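Local coordinates for dihydrofolate reductase (Coxiella burnetii, PDB 3TQA), which probably catalyses the NADPH-dependent reduction of 7,8-dihydrofolate to 5,6,7,8-tetrahydrofolate, a step that supports glycine, purine and DNA precursor synthesis, at residues I2-A7 with E90-I95; K111-I116 with F155-R160. All coordinates share one frame; numbering follows the deposited sequence.

Contact 1: I2-A7 with E90-I95. With NDP (NADPH dihydro-nicotinamide-adenine-dinucleotide phosphate), chain B.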
loop_
_atom_site.group_PDB
_atom_site.type_symbol
_atom_site.label_atom_id
_atom_site.label_comp_id
_atom_site.label_asym_id
_atom_site.label_seq_id
_atom_site.Cartn_x
_atom_site.Cartn_y
_atom_site.Cartn_z
ATOM N N ILE A 2 -7.408 -11.145 -7.085
ATOM C CA ILE A 2 -6.136 -10.526 -7.447
ATOM C C ILE A 2 -5.618 -9.722 -6.258
ATOM O O ILE A 2 -6.232 -8.733 -5.860
ATOM C CB ILE A 2 -6.289 -9.586 -8.664
ATOM C CG1 ILE A 2 -6.798 -10.358 -9.887
ATOM C CG2 ILE A 2 -4.968 -8.899 -8.986
ATOM C CD1 ILE A 2 -5.857 -11.446 -10.375
ATOM N N ILE A 3 -4.497 -10.157 -5.688
ATOM C CA ILE A 3 -3.864 -9.439 -4.584
ATOM C C ILE A 3 -2.936 -8.368 -5.149
ATOM O O ILE A 3 -1.982 -8.682 -5.861
ATOM C CB ILE A 3 -3.062 -10.389 -3.671
ATOM C CG1 ILE A 3 -3.991 -11.431 -3.042
ATOM C CG2 ILE A 3 -2.342 -9.603 -2.580
ATOM C CD1 ILE A 3 -3.280 -12.423 -2.147
ATOM N N THR A 4 -3.225 -7.107 -4.827
ATOM C CA THR A 4 -2.451 -5.976 -5.328
ATOM C C THR A 4 -1.809 -5.203 -4.179
ATOM O O THR A 4 -2.455 -4.924 -3.170
ATOM C CB THR A 4 -3.336 -5.018 -6.147
ATOM O OG1 THR A 4 -3.867 -5.709 -7.284
ATOM C CG2 THR A 4 -2.538 -3.808 -6.622
ATOM N N LEU A 5 -0.534 -4.864 -4.340
ATOM C CA LEU A 5 0.182 -4.038 -3.374
ATOM C C LEU A 5 0.327 -2.634 -3.950
ATOM O O LEU A 5 0.870 -2.463 -5.042
ATOM C CB LEU A 5 1.561 -4.630 -3.067
ATOM C CG LEU A 5 1.645 -5.798 -2.076
ATOM C CD1 LEU A 5 0.584 -6.847 -2.339
ATOM C CD2 LEU A 5 3.033 -6.425 -2.115
ATOM N N ILE A 6 -0.173 -1.638 -3.222
ATOM C CA ILE A 6 -0.040 -0.241 -3.624
ATOM C C ILE A 6 0.763 0.514 -2.564
ATOM O O ILE A 6 0.438 0.469 -1.375
ATOM C CB ILE A 6 -1.420 0.430 -3.856
ATOM C CG1 ILE A 6 -1.246 1.831 -4.451
ATOM C CG2 ILE A 6 -2.227 0.502 -2.564
ATOM C CD1 ILE A 6 -2.534 2.432 -4.980
ATOM N N ALA A 7 1.816 1.197 -3.003
ATOM C CA ALA A 7 2.706 1.904 -2.089
ATOM C C ALA A 7 3.495 2.995 -2.806
ATOM O O ALA A 7 3.855 2.843 -3.973
ATOM C CB ALA A 7 3.659 0.921 -1.425
ATOM N N GLU A 90 -14.197 -11.532 -3.553
ATOM C CA GLU A 90 -13.766 -10.258 -4.134
ATOM C C GLU A 90 -12.842 -10.498 -5.329
ATOM O O GLU A 90 -11.951 -11.346 -5.258
ATOM C CB GLU A 90 -13.041 -9.395 -3.094
ATOM C CG GLU A 90 -13.927 -8.883 -1.957
ATOM C CD GLU A 90 -14.952 -7.857 -2.414
ATOM O OE1 GLU A 90 -14.643 -7.056 -3.323
ATOM O OE2 GLU A 90 -16.070 -7.848 -1.856
ATOM N N PRO A 91 -13.053 -9.754 -6.431
ATOM C CA PRO A 91 -12.191 -9.905 -7.603
ATOM C C PRO A 91 -10.797 -9.314 -7.396
ATOM O O PRO A 91 -9.836 -9.784 -8.008
ATOM C CB PRO A 91 -12.947 -9.139 -8.694
ATOM C CG PRO A 91 -13.719 -8.111 -7.963
ATOM C CD PRO A 91 -14.086 -8.722 -6.640
ATOM N N GLU A 92 -10.693 -8.294 -6.545
ATOM C CA GLU A 92 -9.413 -7.653 -6.263
ATOM C C GLU A 92 -9.320 -7.203 -4.806
ATOM O O GLU A 92 -10.290 -6.701 -4.239
ATOM C CB GLU A 92 -9.209 -6.459 -7.199
ATOM C CG GLU A 92 -7.843 -5.783 -7.072
ATOM C CD GLU A 92 -7.548 -4.814 -8.209
ATOM O OE1 GLU A 92 -8.414 -4.632 -9.093
ATOM O OE2 GLU A 92 -6.441 -4.235 -8.217
ATOM N N VAL A 93 -8.146 -7.400 -4.208
ATOM C CA VAL A 93 -7.865 -6.939 -2.850
ATOM C C VAL A 93 -6.605 -6.084 -2.880
ATOM O O VAL A 93 -5.591 -6.487 -3.453
ATOM C CB VAL A 93 -7.667 -8.120 -1.880
ATOM C CG1 VAL A 93 -7.348 -7.618 -0.478
ATOM C CG2 VAL A 93 -8.908 -9.000 -1.862
ATOM N N ILE A 94 -6.678 -4.906 -2.268
ATOM C CA ILE A 94 -5.579 -3.945 -2.296
ATOM C C ILE A 94 -4.897 -3.869 -0.935
ATOM O O ILE A 94 -5.526 -3.518 0.062
ATOM C CB ILE A 94 -6.077 -2.545 -2.708
ATOM C CG1 ILE A 94 -6.677 -2.594 -4.115
ATOM C CG2 ILE A 94 -4.939 -1.533 -2.661
ATOM C CD1 ILE A 94 -7.181 -1.260 -4.611
ATOM N N ILE A 95 -3.608 -4.207 -0.905
ATOM C CA ILE A 95 -2.798 -4.123 0.306
ATOM C C ILE A 95 -2.068 -2.786 0.298
ATOM O O ILE A 95 -1.314 -2.500 -0.634
ATOM C CB ILE A 95 -1.747 -5.254 0.379
ATOM C CG1 ILE A 95 -2.381 -6.625 0.102
ATOM C CG2 ILE A 95 -1.058 -5.247 1.736
ATOM C CD1 ILE A 95 -3.548 -6.965 0.994
HETATM P PA NDP B . 2.256 -1.578 9.816
HETATM O O1A NDP B . 2.827 -2.733 9.031
HETATM O O2A NDP B . 1.322 -0.598 9.155
HETATM O O5B NDP B . 1.466 -2.181 11.069
HETATM C C5B NDP B . 2.138 -2.964 12.051
HETATM C C4B NDP B . 1.065 -3.507 12.977
HETATM O O4B NDP B . 0.069 -4.184 12.202
HETATM C C3B NDP B . 1.570 -4.516 13.993
HETATM O O3B NDP B . 2.028 -3.881 15.189
HETATM C C2B NDP B . 0.340 -5.367 14.205
HETATM O O2B NDP B . -0.600 -4.699 15.040
HETATM C C1B NDP B . -0.289 -5.420 12.826
HETATM N N9A NDP B . 0.175 -6.567 12.006
HETATM C C8A NDP B . 1.087 -6.527 11.013
HETATM N N7A NDP B . 1.262 -7.761 10.468
HETATM C C5A NDP B . 0.444 -8.611 11.110
HETATM C C6A NDP B . 0.127 -10.056 11.036
HETATM N N6A NDP B . 0.739 -10.863 10.138
HETATM N N1A NDP B . -0.794 -10.547 11.895
HETATM C C2A NDP B . -1.417 -9.763 12.797
HETATM N N3A NDP B . -1.173 -8.441 12.915
HETATM C C4A NDP B . -0.273 -7.818 12.119
HETATM O O3 NDP B . 3.443 -0.773 10.560
HETATM P PN NDP B . 4.765 -0.228 9.818
HETATM O O1N NDP B . 5.445 -1.372 9.100
HETATM O O2N NDP B . 5.541 0.577 10.830
HETATM O O5D NDP B . 4.172 0.788 8.719
HETATM C C5D NDP B . 3.750 2.111 9.054
HETATM C C4D NDP B . 4.685 3.109 8.383
HETATM O O4D NDP B . 4.703 2.870 6.970
HETATM C C3D NDP B . 4.239 4.550 8.584
HETATM O O3D NDP B . 5.373 5.386 8.827
HETATM C C2D NDP B . 3.579 4.932 7.274
HETATM O O2D NDP B . 3.756 6.321 6.973
HETATM C C1D NDP B . 4.279 4.038 6.259
HETATM N N1N NDP B . 3.399 3.688 5.138
HETATM C C2N NDP B . 3.701 4.177 3.922
HETATM C C3N NDP B . 2.924 3.899 2.804
HETATM C C7N NDP B . 3.279 4.457 1.456
HETATM O O7N NDP B . 2.576 4.194 0.492
HETATM N N7N NDP B . 4.360 5.231 1.340
HETATM C C4N NDP B . 1.718 3.022 2.996
HETATM C C5N NDP B . 1.463 2.534 4.342
HETATM C C6N NDP B . 2.333 2.896 5.364
HETATM P P2B NDP B . -0.692 -4.864 16.633
HETATM O O1X NDP B . 0.600 -4.264 17.122
HETATM O O2X NDP B . -1.915 -4.056 16.991
HETATM O O3X NDP B . -0.838 -6.351 16.845
#
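Thr4 and Ile95 join two neighbouring parallel strands in the middle of the dihydrofolate reductase sheet, the register running from Ile2 beside Glu92 to Leu5 beside Ile95. The backbone ladder comes first. Ile2 N is hydrogen-bonded to Pro91 O at 2.9 Å, and Val93 N to Ile2 O. Next comes Thr4, whose N reaches Val93 O at 2.8 Å and whose O takes Ile95 N at 2.6 Å; Ile6 N to Ile95 O closes the series.

One side-chain hydrogen bond accompanies it. Thr4 OG1, beside its own backbone N (chi1 -62°), donates to Glu92 OE2 at 3.1 Å, meeting the carboxylate on its anti side and 31° out of its plane. Glu92 gets there with an extended chain that runs past Ile2 O.

Apolar contacts fall on both faces. Next to Thr4, the branch methyls Ile6 CG2 and Ile94 CG2 press together at 3.4 Å, tighter than usual for carbon. On the other face Leu5 lies alongside Ile95, CD1 to CG1 at 3.8 Å, while Ile3 CG2 reaches the same CG1 at 4.0 Å. Helix 99-105 packs over this face, Phe102 on Leu5 and Ile101, an NADPH-binding residue, on Ile95.

Where the ladder ends, Ala7 CA lies 3.5 Å from the carboxamide oxygen O7N of NADPH, and in the next residue Ala8 N is hydrogen-bonded to the cofactor. The chemistry thus implies two strands held mainly by backbone hydrogen bonds and branched aliphatic packing right up to the nicotinamide site.

Contact 2: K111-I116 with F155-R160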
loop_
_atom_site.group_PDB
_atom_site.type_symbol
_atom_site.label_atom_id
_atom_site.label_comp_id
_atom_site.label_asym_id
_atom_site.label_seq_id
_atom_site.Cartn_x
_atom_site.Cartn_y
_atom_site.Cartn_z
ATOM N N LYS A 111 -0.076 -8.392 -8.305
ATOM C CA LYS A 111 0.128 -7.105 -8.959
ATOM C C LYS A 111 0.762 -6.105 -7.993
ATOM O O LYS A 111 0.584 -6.210 -6.777
ATOM C CB LYS A 111 -1.226 -6.579 -9.444
ATOM C CG LYS A 111 -1.175 -5.333 -10.312
ATOM C CD LYS A 111 -2.566 -4.982 -10.832
ATOM C CE LYS A 111 -2.533 -3.790 -11.778
ATOM N NZ LYS A 111 -3.874 -3.486 -12.356
ATOM N N MET A 112 1.504 -5.145 -8.539
ATOM C CA MET A 112 2.053 -4.039 -7.753
ATOM C C MET A 112 1.869 -2.717 -8.498
ATOM O O MET A 112 2.252 -2.599 -9.660
ATOM C CB MET A 112 3.539 -4.262 -7.450
ATOM C CG MET A 112 3.810 -5.322 -6.389
ATOM S SD MET A 112 5.448 -5.195 -5.636
ATOM C CE MET A 112 6.498 -5.606 -7.026
ATOM N N ILE A 113 1.268 -1.740 -7.822
ATOM C CA ILE A 113 1.139 -0.380 -8.343
ATOM C C ILE A 113 2.001 0.532 -7.472
ATOM O O ILE A 113 1.572 0.978 -6.408
ATOM C CB ILE A 113 -0.327 0.107 -8.331
ATOM C CG1 ILE A 113 -1.209 -0.833 -9.156
ATOM C CG2 ILE A 113 -0.422 1.528 -8.880
ATOM C CD1 ILE A 113 -2.659 -0.398 -9.246
ATOM N N LEU A 114 3.223 0.790 -7.930
ATOM C CA LEU A 114 4.214 1.502 -7.131
ATOM C C LEU A 114 4.477 2.906 -7.663
ATOM O O LEU A 114 4.637 3.103 -8.868
ATOM C CB LEU A 114 5.528 0.720 -7.103
ATOM C CG LEU A 114 5.447 -0.729 -6.619
ATOM C CD1 LEU A 114 6.822 -1.372 -6.685
ATOM C CD2 LEU A 114 4.872 -0.814 -5.209
ATOM N N THR A 115 4.509 3.873 -6.748
ATOM C CA THR A 115 4.969 5.222 -7.050
ATOM C C THR A 115 6.407 5.342 -6.554
ATOM O O THR A 115 6.655 5.269 -5.351
ATOM C CB THR A 115 4.090 6.291 -6.368
ATOM O OG1 THR A 115 2.729 6.134 -6.785
ATOM C CG2 THR A 115 4.567 7.692 -6.726
ATOM N N ILE A 116 7.348 5.506 -7.481
ATOM C CA ILE A 116 8.764 5.615 -7.135
ATOM C C ILE A 116 9.247 7.047 -7.341
ATOM O O ILE A 116 9.243 7.557 -8.463
ATOM C CB ILE A 116 9.633 4.659 -7.970
ATOM C CG1 ILE A 116 9.143 3.217 -7.812
ATOM C CG2 ILE A 116 11.093 4.770 -7.544
ATOM C CD1 ILE A 116 9.974 2.202 -8.564
ATOM N N PHE A 155 4.732 6.370 -12.151
ATOM C CA PHE A 155 3.728 5.362 -11.819
ATOM C C PHE A 155 4.086 4.038 -12.487
ATOM O O PHE A 155 3.858 3.854 -13.684
ATOM C CB PHE A 155 2.332 5.810 -12.258
ATOM C CG PHE A 155 1.830 7.030 -11.538
ATOM C CD1 PHE A 155 1.791 7.070 -10.149
ATOM C CD2 PHE A 155 1.377 8.135 -12.247
ATOM C CE1 PHE A 155 1.326 8.193 -9.481
ATOM C CE2 PHE A 155 0.907 9.261 -11.586
ATOM C CZ PHE A 155 0.881 9.289 -10.202
ATOM N N LEU A 156 4.649 3.123 -11.699
ATOM C CA LEU A 156 5.090 1.821 -12.187
ATOM C C LEU A 156 4.069 0.746 -11.820
ATOM O O LEU A 156 3.739 0.573 -10.645
ATOM C CB LEU A 156 6.455 1.475 -11.582
ATOM C CG LEU A 156 7.255 0.366 -12.265
ATOM C CD1 LEU A 156 7.795 0.843 -13.604
ATOM C CD2 LEU A 156 8.392 -0.101 -11.367
ATOM N N GLU A 157 3.571 0.035 -12.830
ATOM C CA GLU A 157 2.612 -1.050 -12.628
ATOM C C GLU A 157 3.242 -2.382 -13.037
ATOM O O GLU A 157 3.618 -2.563 -14.195
ATOM C CB GLU A 157 1.345 -0.794 -13.445
ATOM C CG GLU A 157 0.197 -1.749 -13.145
ATOM C CD GLU A 157 -1.000 -1.517 -14.046
ATOM O OE1 GLU A 157 -1.505 -0.374 -14.079
ATOM O OE2 GLU A 157 -1.439 -2.475 -14.719
ATOM N N LEU A 158 3.348 -3.307 -12.082
ATOM C CA LEU A 158 3.962 -4.613 -12.324
ATOM C C LEU A 158 2.962 -5.749 -12.141
ATOM O O LEU A 158 2.094 -5.693 -11.270
ATOM C CB LEU A 158 5.155 -4.836 -11.389
ATOM C CG LEU A 158 6.339 -3.874 -11.539
ATOM C CD1 LEU A 158 6.103 -2.601 -10.746
ATOM C CD2 LEU A 158 7.635 -4.538 -11.097
ATOM N N ARG A 159 3.098 -6.777 -12.975
ATOM C CA ARG A 159 2.310 -8.001 -12.868
ATOM C C ARG A 159 3.288 -9.161 -12.725
ATOM O O ARG A 159 4.313 -9.194 -13.408
ATOM C CB ARG A 159 1.441 -8.175 -14.118
ATOM C CG ARG A 159 0.490 -9.374 -14.097
ATOM C CD ARG A 159 -0.664 -9.179 -13.118
ATOM N NE ARG A 159 -1.698 -10.206 -13.276
ATOM C CZ ARG A 159 -1.620 -11.456 -12.817
ATOM N NH1 ARG A 159 -0.547 -11.882 -12.152
ATOM N NH2 ARG A 159 -2.629 -12.296 -13.028
ATOM N N ARG A 160 2.986 -10.102 -11.832
ATOM C CA ARG A 160 3.875 -11.241 -11.596
ATOM C C ARG A 160 3.799 -12.249 -12.744
ATOM O O ARG A 160 2.723 -12.523 -13.275
ATOM C CB ARG A 160 3.538 -11.927 -10.271
ATOM C CG ARG A 160 4.581 -12.948 -9.832
ATOM C CD ARG A 160 4.115 -13.752 -8.637
ATOM N NE ARG A 160 4.193 -12.997 -7.386
ATOM C CZ ARG A 160 5.287 -12.864 -6.635
ATOM N NH1 ARG A 160 6.442 -13.417 -6.993
ATOM N NH2 ARG A 160 5.225 -12.159 -5.513
#
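The Phe155 ring has Thr115 at its edge: OG1 lies in the ring plane, 3.6 Å from CD1, the two side chains running alongside each other in the same direction. His31 of helix 26-36 stacks on the ring, Phe153 meets it edge-to-face, and His143 adds a ring inclined at about 70°. The two segments form an antiparallel pair in the dihydrofolate reductase fold, where the C-terminal strand 153-159 inserts between strands 111-117 and 136-143.

Thr115 OG1 finds its polar partner in Asp28 OD1 rather than in the ring. With chi1 at -58° the hydroxyl stands beside the backbone N, on the face that helix 26-36 covers. This hydrogen bond is consistent with the threonine-aspartate pair at the pteridine end of the active site in related enzymes.

Further along the same face Lys111 and Glu157 slant across each other as a diagonal pair, two residues off the direct register, in which Lys111 faces Arg159 and Glu157 faces Ile113. Both chains are extended, and Lys111 NZ stands 3.5 Å from Glu157 OE2, a long salt bridge; the lysine methylene CE is as near, 3.4 Å from OE2. OE2 is also hydrogen-bonded elsewhere in the structure.

The opposite face is aliphatic. Leu158 stands across from Met112, CB to CB at 4.3 Å, and Leu114 CD1 approaches Leu158 CD1 at the same distance; Trp135 packs on Met112 and Leu158, Trp130 on Leu114. Ile116 crosses to Leu156, CD1 to CD2 at 4.0 Å.

Two reciprocal hydrogen-bonded pairs, Met112 with Leu158 and Leu114 with Leu156, tie the backbones. In the first, Leu158 N lies in the carbonyl plane of Met112 O, at 2.8 Å.

Contacts 1 and 2 follow one another along the chain, and their centres lie 11 Å apart in one mixed sheet. The strands that carry the segments lie in the order 92-97, 2-10, 111-117, 153-159, the first three parallel and the last reversed. Leu5 probably joins the contacts through two backbone hydrogen bonds, its N to Lys111 O at 3.0 Å and its O to Ile113 N at 2.9 Å, and Thr4 packs on Lys111 beside them. Helices 99-105 and 26-36 lie on opposite faces of the sheet, the first on the Leu5 and Met112 side, the second on the Thr4 and Ile113 side. The shared sheet thereby connects the NADPH site near Ala7 with the Asp28 region.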